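Local coordinates for protein iminosuccinate reductase (Paracoccus denitrificans, PDB 6RQA) that catalyses the NADH-dependent reduction of iminosuccinate to L-aspartate, regenerating the amino donor of the beta-hydroxyaspartate cycle in glyoxylate assimilation, at residues K28-L33 against G124-A129; V108-P113 against V118-G123; I140-P145 against G292-G297; E229-P234 against P252-R257. All blocks are in the same frame, centred on the assembly; numbering follows the deposited sequence.

How the interactions relate
The four contacts illustrate how a two-part nucleotide-dependent enzyme is tied together by apolar packing and by backbone hydrogen bonding. Interaction 2 is part of the mixed sheet; interaction 1, whose chain span includes it, packs two helix starts against that sheet, with Val122 touching Ile30 and Leu127. Strand 118-123 runs straight into helix 125-143, whose start serves interaction 1 and whose end serves interaction 3, their centres about 26 Å apart. Interactions 3 and 4 come later in the chain and meet where Pro145 packs on Pro234. Interactions 2 and 4 lie on opposite sides of the chain's centre, about 42 Å apart between centres. One helix thus leads from the mixed sheet to the parallel, NAD-binding sheet.

Interaction 1 of 4, residues K28-L33 against G124-A129; sequences KEIAGL and GNLLTA
Ile30 meets Leu126 and Leu127 chiefly through its CG2 methyl. Ile30 CG2 lies 3.7 Å from Leu126 CD2 and 3.7 Å from Leu127 CD2, so one branch of the isoleucine touches two successive leucines of the helix that begins at Asn125. The side chains of Ile30 and Leu126 run antiparallel alongside one another, whereas Leu127 lies roughly perpendicular to the isoleucine. Ala31 adds to the edge of this apolar patch, its CB lying 3.9 Å from Leu126 CD2.

The torsions explain the choice of branch: in Ile30, chi1 of -57° sets CG1 beside the backbone N and leaves CG2 opposite that N, facing the leucines. Leu126 sends its CG anti to its own N (chi1 -178°), which carries CD2 across to Ile30 and Ala31.

Behind the leucines, the first turn of the helix is secured by Gly124 O, which accepts from Thr128 N and, at 2.6 Å, from Thr128 OG1; the two donors arrive from opposite faces of the carbonyl plane. Thr128 OG1 is also bonded to Lys88, the probable proton donor/acceptor, linking this helix start to the active site.

Around the contact, Ile30 and Leu127 pack on Val326 of helix 316-333 and on Val122 of strand 118-123, while Leu126 also touches Phe162 of helix 158-170.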
loop_
_atom_site.group_PDB
_atom_site.type_symbol
_atom_site.label_atom_id
_atom_site.label_comp_id
_atom_site.label_asym_id
_atom_site.label_seq_id
_atom_site.Cartn_x
_atom_site.Cartn_y
_atom_site.Cartn_z
ATOM N N LYS A 28 -14.402 18.106 1.265
ATOM C CA LYS A 28 -14.960 19.452 1.204
ATOM C C LYS A 28 -14.522 20.324 2.374
ATOM O O LYS A 28 -14.650 21.551 2.297
ATOM C CB LYS A 28 -16.488 19.384 1.149
ATOM C CG LYS A 28 -17.136 18.815 2.400
ATOM C CD LYS A 28 -18.624 18.592 2.188
ATOM C CE LYS A 28 -19.308 18.119 3.460
ATOM N NZ LYS A 28 -19.274 19.155 4.526
ATOM N N GLU A 29 -14.008 19.726 3.446
ATOM C CA GLU A 29 -13.571 20.480 4.612
ATOM C C GLU A 29 -12.118 20.930 4.526
ATOM O O GLU A 29 -11.696 21.760 5.337
ATOM C CB GLU A 29 -13.767 19.644 5.884
ATOM C CG GLU A 29 -15.181 19.117 6.078
ATOM C CD GLU A 29 -16.184 20.214 6.387
ATOM O OE1 GLU A 29 -15.763 21.304 6.833
ATOM O OE2 GLU A 29 -17.394 19.985 6.184
ATOM N N ILE A 30 -11.351 20.412 3.562
ATOM C CA ILE A 30 -9.915 20.680 3.516
ATOM C C ILE A 30 -9.646 22.161 3.289
ATOM O O ILE A 30 -8.766 22.751 3.928
ATOM C CB ILE A 30 -9.246 19.814 2.432
ATOM C CG1 ILE A 30 -9.522 18.329 2.678
ATOM C CG2 ILE A 30 -7.749 20.082 2.383
ATOM C CD1 ILE A 30 -8.923 17.796 3.955
ATOM N N ALA A 31 -10.398 22.786 2.378
ATOM C CA ALA A 31 -10.142 24.181 2.030
ATOM C C ALA A 31 -10.317 25.102 3.233
ATOM O O ALA A 31 -9.529 26.033 3.431
ATOM C CB ALA A 31 -11.060 24.613 0.887
ATOM N N GLY A 32 -11.343 24.858 4.047
ATOM C CA GLY A 32 -11.574 25.680 5.220
ATOM C C GLY A 32 -10.651 25.412 6.385
ATOM O O GLY A 32 -10.718 26.129 7.389
ATOM N N LEU A 33 -9.793 24.400 6.278
ATOM C CA LEU A 33 -8.856 24.040 7.336
ATOM C C LEU A 33 -7.411 24.361 6.995
ATOM O O LEU A 33 -6.685 24.883 7.842
ATOM C CB LEU A 33 -8.976 22.547 7.659
ATOM C CG LEU A 33 -10.313 22.084 8.240
ATOM C CD1 LEU A 33 -10.383 20.567 8.292
ATOM C CD2 LEU A 33 -10.525 22.680 9.622
ATOM N N GLY A 124 -7.537 13.338 -0.102
ATOM C CA GLY A 124 -6.172 13.660 -0.472
ATOM C C GLY A 124 -5.991 14.478 -1.733
ATOM O O GLY A 124 -4.857 14.820 -2.082
ATOM N N ASN A 125 -7.083 14.805 -2.426
ATOM C CA ASN A 125 -6.967 15.561 -3.671
ATOM C C ASN A 125 -6.378 16.944 -3.420
ATOM O O ASN A 125 -5.291 17.271 -3.911
ATOM C CB ASN A 125 -8.332 15.666 -4.356
ATOM C CG ASN A 125 -8.796 14.345 -4.936
ATOM O OD1 ASN A 125 -7.996 13.435 -5.155
ATOM N ND2 ASN A 125 -10.094 14.236 -5.195
ATOM N N LEU A 126 -7.085 17.773 -2.646
ATOM C CA LEU A 126 -6.583 19.112 -2.357
ATOM C C LEU A 126 -5.292 19.068 -1.551
ATOM O O LEU A 126 -4.434 19.945 -1.705
ATOM C CB LEU A 126 -7.648 19.924 -1.616
ATOM C CG LEU A 126 -7.286 21.375 -1.291
ATOM C CD1 LEU A 126 -6.848 22.106 -2.548
ATOM C CD2 LEU A 126 -8.455 22.090 -0.635
ATOM N N LEU A 127 -5.127 18.053 -0.697
ATOM C CA LEU A 127 -3.907 17.949 0.098
ATOM C C LEU A 127 -2.683 17.759 -0.791
ATOM O O LEU A 127 -1.623 18.339 -0.528
ATOM C CB LEU A 127 -4.022 16.801 1.102
ATOM C CG LEU A 127 -4.914 17.021 2.324
ATOM C CD1 LEU A 127 -4.794 15.852 3.289
ATOM C CD2 LEU A 127 -4.563 18.327 3.018
ATOM N N THR A 128 -2.812 16.956 -1.850
ATOM C CA THR A 128 -1.678 16.702 -2.734
ATOM C C THR A 128 -1.181 17.991 -3.377
ATOM O O THR A 128 0.023 18.272 -3.383
ATOM C CB THR A 128 -2.062 15.683 -3.807
ATOM O OG1 THR A 128 -2.500 14.469 -3.182
ATOM C CG2 THR A 128 -0.869 15.381 -4.702
ATOM N N ALA A 129 -2.099 18.791 -3.924
ATOM C CA ALA A 129 -1.701 20.047 -4.552
ATOM C C ALA A 129 -1.084 21.001 -3.538
ATOM O O ALA A 129 -0.137 21.731 -3.855
ATOM C CB ALA A 129 -2.901 20.696 -5.241
#

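Interaction 2 of 4, residues V108-P113 against V118-G123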
loop_
_atom_site.group_PDB
_atom_site.type_symbol
_atom_site.label_atom_id
_atom_site.label_comp_id
_atom_site.label_asym_id
_atom_site.label_seq_id
_atom_site.Cartn_x
_atom_site.Cartn_y
_atom_site.Cartn_z
ATOM N N VAL A 108 -5.569 9.723 2.121
ATOM C CA VAL A 108 -4.560 9.484 3.146
ATOM C C VAL A 108 -5.201 8.715 4.290
ATOM O O VAL A 108 -6.269 9.097 4.786
ATOM C CB VAL A 108 -3.946 10.802 3.647
ATOM C CG1 VAL A 108 -2.876 10.515 4.695
ATOM C CG2 VAL A 108 -3.362 11.593 2.489
ATOM N N PHE A 109 -4.555 7.627 4.703
ATOM C CA PHE A 109 -4.986 6.839 5.852
ATOM C C PHE A 109 -3.901 6.917 6.914
ATOM O O PHE A 109 -2.764 6.500 6.673
ATOM C CB PHE A 109 -5.254 5.384 5.461
ATOM C CG PHE A 109 -6.204 5.228 4.308
ATOM C CD1 PHE A 109 -7.559 5.465 4.470
ATOM C CD2 PHE A 109 -5.743 4.829 3.064
ATOM C CE1 PHE A 109 -8.436 5.315 3.408
ATOM C CE2 PHE A 109 -6.615 4.678 2.001
ATOM C CZ PHE A 109 -7.962 4.921 2.173
ATOM N N LEU A 110 -4.249 7.455 8.079
ATOM C CA LEU A 110 -3.324 7.559 9.198
ATOM C C LEU A 110 -3.565 6.417 10.176
ATOM O O LEU A 110 -4.704 5.995 10.390
ATOM C CB LEU A 110 -3.475 8.904 9.911
ATOM C CG LEU A 110 -3.192 10.149 9.066
ATOM C CD1 LEU A 110 -3.345 11.412 9.897
ATOM C CD2 LEU A 110 -1.806 10.072 8.452
ATOM N N PHE A 111 -2.481 5.918 10.764
ATOM C CA PHE A 111 -2.537 4.820 11.714
ATOM C C PHE A 111 -1.845 5.228 13.005
ATOM O O PHE A 111 -0.913 6.036 13.000
ATOM C CB PHE A 111 -1.882 3.550 11.149
ATOM C CG PHE A 111 -2.709 2.849 10.106
ATOM C CD1 PHE A 111 -2.876 3.400 8.846
ATOM C CD2 PHE A 111 -3.312 1.633 10.385
ATOM C CE1 PHE A 111 -3.634 2.755 7.887
ATOM C CE2 PHE A 111 -4.070 0.983 9.430
ATOM C CZ PHE A 111 -4.231 1.545 8.179
ATOM N N ASP A 112 -2.311 4.664 14.105
ATOM C CA ASP A 112 -1.701 4.920 15.403
ATOM C C ASP A 112 -0.368 4.188 15.491
ATOM O O ASP A 112 -0.347 2.952 15.419
ATOM C CB ASP A 112 -2.642 4.467 16.516
ATOM C CG ASP A 112 -2.233 4.983 17.881
ATOM O OD1 ASP A 112 -1.079 5.432 18.039
ATOM O OD2 ASP A 112 -3.073 4.931 18.803
ATOM N N PRO A 113 0.760 4.891 15.640
ATOM C CA PRO A 113 2.054 4.191 15.697
ATOM C C PRO A 113 2.257 3.384 16.967
ATOM O O PRO A 113 3.154 2.532 16.999
ATOM C CB PRO A 113 3.080 5.330 15.595
ATOM C CG PRO A 113 2.304 6.533 15.133
ATOM C CD PRO A 113 0.923 6.352 15.672
ATOM N N VAL A 118 -6.093 1.886 12.860
ATOM C CA VAL A 118 -6.325 3.035 11.998
ATOM C C VAL A 118 -6.877 4.182 12.834
ATOM O O VAL A 118 -7.696 3.978 13.740
ATOM C CB VAL A 118 -7.275 2.658 10.847
ATOM C CG1 VAL A 118 -8.602 2.131 11.387
ATOM C CG2 VAL A 118 -7.494 3.844 9.918
ATOM N N SER A 119 -6.410 5.398 12.554
ATOM C CA SER A 119 -6.844 6.565 13.310
ATOM C C SER A 119 -7.618 7.583 12.487
ATOM O O SER A 119 -8.531 8.215 13.020
ATOM C CB SER A 119 -5.639 7.260 13.957
ATOM O OG SER A 119 -4.681 7.638 12.984
ATOM N N ALA A 120 -7.289 7.757 11.207
ATOM C CA ALA A 120 -7.935 8.794 10.417
ATOM C C ALA A 120 -7.928 8.428 8.939
ATOM O O ALA A 120 -7.052 7.702 8.463
ATOM C CB ALA A 120 -7.254 10.154 10.618
ATOM N N ALA A 121 -8.927 8.943 8.225
ATOM C CA ALA A 121 -8.987 8.893 6.768
ATOM C C ALA A 121 -9.326 10.288 6.272
ATOM O O ALA A 121 -10.336 10.867 6.687
ATOM C CB ALA A 121 -10.024 7.881 6.279
ATOM N N VAL A 122 -8.483 10.832 5.398
ATOM C CA VAL A 122 -8.601 12.211 4.942
ATOM C C VAL A 122 -8.608 12.234 3.421
ATOM O O VAL A 122 -7.853 11.496 2.778
ATOM C CB VAL A 122 -7.451 13.085 5.489
ATOM C CG1 VAL A 122 -7.682 14.549 5.156
ATOM C CG2 VAL A 122 -7.295 12.890 6.989
ATOM N N GLY A 123 -9.463 13.077 2.848
ATOM C CA GLY A 123 -9.419 13.289 1.412
ATOM C C GLY A 123 -8.078 13.866 0.993
ATOM O O GLY A 123 -7.536 14.764 1.640
HETATM O O HOH W 1 -2.372 8.915 14.335
#
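A beta hairpin pairs strands 104-111 and 118-123, neighbours in the mixed sheet, and a classic beta bulge shifts the register of their antiparallel pairing by one residue between Leu110 and Phe111. Val108 and Val122 form a hydrogen-bonded pair, with Val122 N 2.9 Å from Val108 O and the reciprocal bond alongside. Phe109 and Ala121 follow as a non-hydrogen-bonded pair in which ring atom CD1 of Phe109 lies 3.9 Å from Ala121 CB.

At the bulge two residues, Ser119 and Ala120, stand opposite the single Leu110. Leu110 O accepts from Ser119 N at 2.8 Å and from Ala120 N at 3.2 Å, both donors coming from the same face of its carbonyl plane. Leu110 N returns a bond to Ala120 O.

Beyond it, Val118 lies over one face of the Phe111 ring, its CA 4.1 Å from the ring centroid in a CH-pi contact; Phe111 CG swings beside its own N (chi1 -74°), bringing CD2 and CE2 back over Val118. In the assembly, Phe109 stacks on Phe109 of the second subunit.

The chemistry is that of a doubly gripped carbonyl: with one oxygen serving two successive N-H groups, the extra residue is accommodated while the pairing continues from Leu110 to Val108.

Interaction 3 of 4, residues I140-P145 against G292-G297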
loop_
_atom_site.group_PDB
_atom_site.type_symbol
_atom_site.label_atom_id
_atom_site.label_comp_id
_atom_site.label_asym_id
_atom_site.label_seq_id
_atom_site.Cartn_x
_atom_site.Cartn_y
_atom_site.Cartn_z
ATOM N N ILE A 140 12.279 27.328 -2.466
ATOM C CA ILE A 140 12.450 28.750 -2.747
ATOM C C ILE A 140 13.049 29.459 -1.538
ATOM O O ILE A 140 14.017 30.218 -1.657
ATOM C CB ILE A 140 11.110 29.381 -3.166
ATOM C CG1 ILE A 140 10.661 28.833 -4.521
ATOM C CG2 ILE A 140 11.222 30.898 -3.214
ATOM C CD1 ILE A 140 9.331 29.381 -4.985
ATOM N N LYS A 141 12.489 29.209 -0.352
ATOM C CA LYS A 141 12.968 29.883 0.851
ATOM C C LYS A 141 14.444 29.608 1.113
ATOM O O LYS A 141 15.154 30.481 1.627
ATOM C CB LYS A 141 12.129 29.457 2.056
ATOM C CG LYS A 141 12.544 30.108 3.367
ATOM C CD LYS A 141 11.781 29.517 4.540
ATOM C CE LYS A 141 12.275 30.077 5.864
ATOM N NZ LYS A 141 11.558 29.473 7.021
ATOM N N TYR A 142 14.931 28.418 0.757
ATOM C CA TYR A 142 16.289 28.017 1.094
ATOM C C TYR A 142 17.261 28.033 -0.078
ATOM O O TYR A 142 18.467 27.881 0.146
ATOM C CB TYR A 142 16.286 26.614 1.724
ATOM C CG TYR A 142 15.711 26.570 3.124
ATOM C CD1 TYR A 142 16.496 26.877 4.228
ATOM C CD2 TYR A 142 14.385 26.220 3.342
ATOM C CE1 TYR A 142 15.977 26.841 5.511
ATOM C CE2 TYR A 142 13.855 26.181 4.621
ATOM C CZ TYR A 142 14.656 26.491 5.700
ATOM O OH TYR A 142 14.135 26.454 6.974
ATOM N N LEU A 143 16.789 28.214 -1.315
ATOM C CA LEU A 143 17.673 28.155 -2.474
ATOM C C LEU A 143 17.517 29.305 -3.463
ATOM O O LEU A 143 18.359 29.429 -4.359
ATOM C CB LEU A 143 17.477 26.833 -3.232
ATOM C CG LEU A 143 17.680 25.537 -2.445
ATOM C CD1 LEU A 143 17.262 24.338 -3.280
ATOM C CD2 LEU A 143 19.126 25.400 -1.991
ATOM N N ALA A 144 16.488 30.138 -3.339
ATOM C CA ALA A 144 16.281 31.201 -4.310
ATOM C C ALA A 144 17.403 32.235 -4.232
ATOM O O ALA A 144 17.969 32.472 -3.161
ATOM C CB ALA A 144 14.937 31.888 -4.083
ATOM N N PRO A 145 17.747 32.858 -5.358
ATOM C CA PRO A 145 18.769 33.910 -5.333
ATOM C C PRO A 145 18.348 35.068 -4.441
ATOM O O PRO A 145 17.160 35.346 -4.262
ATOM C CB PRO A 145 18.873 34.341 -6.801
ATOM C CG PRO A 145 18.359 33.171 -7.578
ATOM C CD PRO A 145 17.284 32.569 -6.726
ATOM N N GLY A 292 16.255 18.794 2.278
ATOM C CA GLY A 292 16.119 18.763 3.723
ATOM C C GLY A 292 17.415 19.046 4.456
ATOM O O GLY A 292 17.402 19.625 5.546
ATOM N N ALA A 293 18.550 18.638 3.879
ATOM C CA ALA A 293 19.835 18.930 4.504
ATOM C C ALA A 293 20.099 20.428 4.556
ATOM O O ALA A 293 20.785 20.907 5.468
ATOM C CB ALA A 293 20.961 18.214 3.757
ATOM N N VAL A 294 19.570 21.182 3.591
ATOM C CA VAL A 294 19.657 22.636 3.655
ATOM C C VAL A 294 18.749 23.172 4.753
ATOM O O VAL A 294 19.102 24.122 5.465
ATOM C CB VAL A 294 19.312 23.250 2.286
ATOM C CG1 VAL A 294 19.491 24.761 2.317
ATOM C CG2 VAL A 294 20.166 22.626 1.196
ATOM N N VAL A 295 17.568 22.570 4.914
ATOM C CA VAL A 295 16.636 23.016 5.944
ATOM C C VAL A 295 17.185 22.709 7.332
ATOM O O VAL A 295 17.070 23.526 8.253
ATOM C CB VAL A 295 15.254 22.372 5.723
ATOM C CG1 VAL A 295 14.258 22.884 6.751
ATOM C CG2 VAL A 295 14.761 22.644 4.310
ATOM N N ALA A 296 17.794 21.538 7.502
ATOM C CA ALA A 296 18.336 21.128 8.791
ATOM C C ALA A 296 19.665 21.794 9.124
ATOM O O ALA A 296 20.234 21.505 10.183
ATOM C CB ALA A 296 18.502 19.607 8.833
ATOM N N GLY A 297 20.174 22.665 8.256
ATOM C CA GLY A 297 21.417 23.360 8.512
ATOM C C GLY A 297 22.677 22.586 8.190
ATOM O O GLY A 297 23.776 23.121 8.384
#
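Two helix ends meet here, the last turn of helix 125-143 and the last turn of helix 291-295, with Tyr142 and Val294 as the closest pair of CA atoms at 6.8 Å. The second segment finishes in a Schellman motif, which ends the helix just beyond the packing valines: Gly297 takes a positive phi of 82°, a backbone conformation glycine adopts readily, and its N makes a weak bond back to Val294 O.

The contact is apolar and is carried by Tyr142 wedged against two successive valines. Near the base of the side chain, Tyr142 CB lies 3.7 Å from Val294 CG1, the two side chains passing flank to flank and pointing contrary ways. A chi1 of -72° puts CG of Tyr142 beside the backbone N and opposite the carbonyl carbon, turning the ring toward Val295. The ring stands nearly square to that valine and takes its methyl on one face: Val295 CG2 sits 3.9 Å from the centroid of the Tyr142 ring, 22° off the normal, in a CH-pi contact. Lys141 CG lies over the opposite face, toward the rim, so the ring is held between the two. Leu143 CD2 reaches Val294 CG2 more loosely, at 4.4 Å.

Helix 36-51 closes one side of the cluster, for Val295 also packs on Glu44. The same Glu44 is hydrogen-bonded to the Tyr142 hydroxyl and forms a salt bridge with Lys141, which fixes the polar end of the tyrosine. Val295 spreads its two methyls along the ring, and its CG1 comes to 3.6 Å from Tyr142 OH.

Interaction 4 of 4, residues E229-P234 against P252-R257; sequences EHVKGP and PALVAR
Van der Waals packing and one polar bond join Val231, in the loop between strands 224-226 and 235-239, to the short helix 252-256 and the residue that follows it. In the apolar part, the Val231 side chain is set crosswise to that of Leu254. Val231 CG2 lies 3.7 Å from Leu254 CD2 and almost as near to Leu254 CD1, so a single valine methyl rests against both branches of the leucine fork. A chi1 of 170° extends Leu254 away from its own N, and the fork reaches the loop.

The polar part comes from Arg257, just past the helix end. Its NH2 donates to Val231 O at 3.2 Å, approaching from above the carbonyl plane, not along a lone pair, while the oxygen sits near the edge of the guanidinium. Chi1 of 82° and a bend at chi3 (-145°) together bring NH2 to this carbonyl.

The guanidinium has two further partners: NH1 is hydrogen-bonded to Asn228, and NE makes a long, weak ion pair with Glu306. The Asn228 bond probably helps to set the orientation of the group.

Val231 and Leu254 both touch Leu226 of strand 224-226. From the parallel sheet, Ile237 of strand 235-239 meets the same two residues, and Val307 of strand 307-311 packs against Val231 and Arg257.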
loop_
_atom_site.group_PDB
_atom_site.type_symbol
_atom_site.label_atom_id
_atom_site.label_comp_id
_atom_site.label_asym_id
_atom_site.label_seq_id
_atom_site.Cartn_x
_atom_site.Cartn_y
_atom_site.Cartn_z
ATOM N N GLU A 229 20.725 26.972 -22.704
ATOM C CA GLU A 229 21.074 28.361 -22.971
ATOM C C GLU A 229 19.933 29.331 -22.690
ATOM O O GLU A 229 20.141 30.545 -22.783
ATOM C CB GLU A 229 21.542 28.517 -24.420
ATOM C CG GLU A 229 22.893 27.875 -24.707
ATOM C CD GLU A 229 23.974 28.324 -23.737
ATOM O OE1 GLU A 229 24.188 27.634 -22.717
ATOM O OE2 GLU A 229 24.606 29.371 -23.992
ATOM N N HIS A 230 18.742 28.833 -22.350
ATOM C CA HIS A 230 17.657 29.723 -21.950
ATOM C C HIS A 230 17.956 30.381 -20.609
ATOM O O HIS A 230 17.781 31.593 -20.447
ATOM C CB HIS A 230 16.336 28.951 -21.882
ATOM C CG HIS A 230 15.727 28.667 -23.219
ATOM N ND1 HIS A 230 14.718 27.746 -23.394
ATOM C CD2 HIS A 230 15.977 29.188 -24.443
ATOM C CE1 HIS A 230 14.376 27.707 -24.670
ATOM N NE2 HIS A 230 15.125 28.573 -25.328
ATOM N N VAL A 231 18.414 29.593 -19.638
ATOM C CA VAL A 231 18.638 30.098 -18.288
ATOM C C VAL A 231 19.895 30.957 -18.276
ATOM O O VAL A 231 20.984 30.498 -18.639
ATOM C CB VAL A 231 18.745 28.945 -17.284
ATOM C CG1 VAL A 231 18.960 29.485 -15.879
ATOM C CG2 VAL A 231 17.498 28.079 -17.343
ATOM N N LYS A 232 19.750 32.210 -17.849
ATOM C CA LYS A 232 20.862 33.140 -17.732
ATOM C C LYS A 232 20.831 33.786 -16.354
ATOM O O LYS A 232 19.757 34.085 -15.824
ATOM C CB LYS A 232 20.806 34.223 -18.822
ATOM C CG LYS A 232 20.694 33.694 -20.251
ATOM C CD LYS A 232 22.047 33.622 -20.954
ATOM C CE LYS A 232 22.817 32.361 -20.591
ATOM N NZ LYS A 232 24.125 32.285 -21.297
ATOM N N GLY A 233 22.012 33.992 -15.778
ATOM C CA GLY A 233 22.131 34.632 -14.490
ATOM C C GLY A 233 21.727 33.728 -13.342
ATOM O O GLY A 233 21.410 32.549 -13.530
ATOM N N PRO A 234 21.746 34.266 -12.123
ATOM C CA PRO A 234 21.318 33.477 -10.959
ATOM C C PRO A 234 19.851 33.084 -11.071
ATOM O O PRO A 234 18.976 33.930 -11.273
ATOM C CB PRO A 234 21.564 34.424 -9.778
ATOM C CG PRO A 234 22.582 35.400 -10.276
ATOM C CD PRO A 234 22.285 35.580 -11.734
ATOM N N PRO A 252 18.768 18.126 -20.194
ATOM C CA PRO A 252 19.762 17.453 -19.341
ATOM C C PRO A 252 21.074 18.210 -19.216
ATOM O O PRO A 252 21.755 18.082 -18.190
ATOM C CB PRO A 252 19.952 16.098 -20.036
ATOM C CG PRO A 252 18.650 15.855 -20.724
ATOM C CD PRO A 252 18.169 17.205 -21.178
ATOM N N ALA A 253 21.450 18.998 -20.227
ATOM C CA ALA A 253 22.645 19.827 -20.108
ATOM C C ALA A 253 22.458 20.912 -19.054
ATOM O O ALA A 253 23.396 21.238 -18.316
ATOM C CB ALA A 253 22.993 20.446 -21.461
ATOM N N LEU A 254 21.255 21.486 -18.974
ATOM C CA LEU A 254 20.960 22.453 -17.922
ATOM C C LEU A 254 20.980 21.792 -16.549
ATOM O O LEU A 254 21.461 22.382 -15.575
ATOM C CB LEU A 254 19.605 23.109 -18.184
ATOM C CG LEU A 254 19.011 23.976 -17.073
ATOM C CD1 LEU A 254 19.881 25.197 -16.814
ATOM C CD2 LEU A 254 17.589 24.385 -17.424
ATOM N N VAL A 255 20.462 20.565 -16.458
ATOM C CA VAL A 255 20.497 19.828 -15.201
ATOM C C VAL A 255 21.932 19.513 -14.799
ATOM O O VAL A 255 22.251 19.444 -13.606
ATOM C CB VAL A 255 19.645 18.549 -15.323
ATOM C CG1 VAL A 255 19.612 17.788 -14.008
ATOM C CG2 VAL A 255 18.234 18.895 -15.780
ATOM N N ALA A 256 22.824 19.336 -15.777
ATOM C CA ALA A 256 24.186 18.917 -15.465
ATOM C C ALA A 256 25.004 20.038 -14.834
ATOM O O ALA A 256 25.909 19.763 -14.037
ATOM C CB ALA A 256 24.879 18.402 -16.727
ATOM N N ARG A 257 24.713 21.296 -15.166
ATOM C CA ARG A 257 25.502 22.419 -14.678
ATOM C C ARG A 257 24.894 23.084 -13.447
ATOM O O ARG A 257 25.375 24.139 -13.024
ATOM C CB ARG A 257 25.701 23.452 -15.793
ATOM C CG ARG A 257 24.542 24.417 -16.006
ATOM C CD ARG A 257 24.951 25.527 -16.965
ATOM N NE ARG A 257 24.345 26.814 -16.632
ATOM C CZ ARG A 257 23.277 27.321 -17.239
ATOM N NH1 ARG A 257 22.686 26.650 -18.219
ATOM N NH2 ARG A 257 22.799 28.502 -16.871
#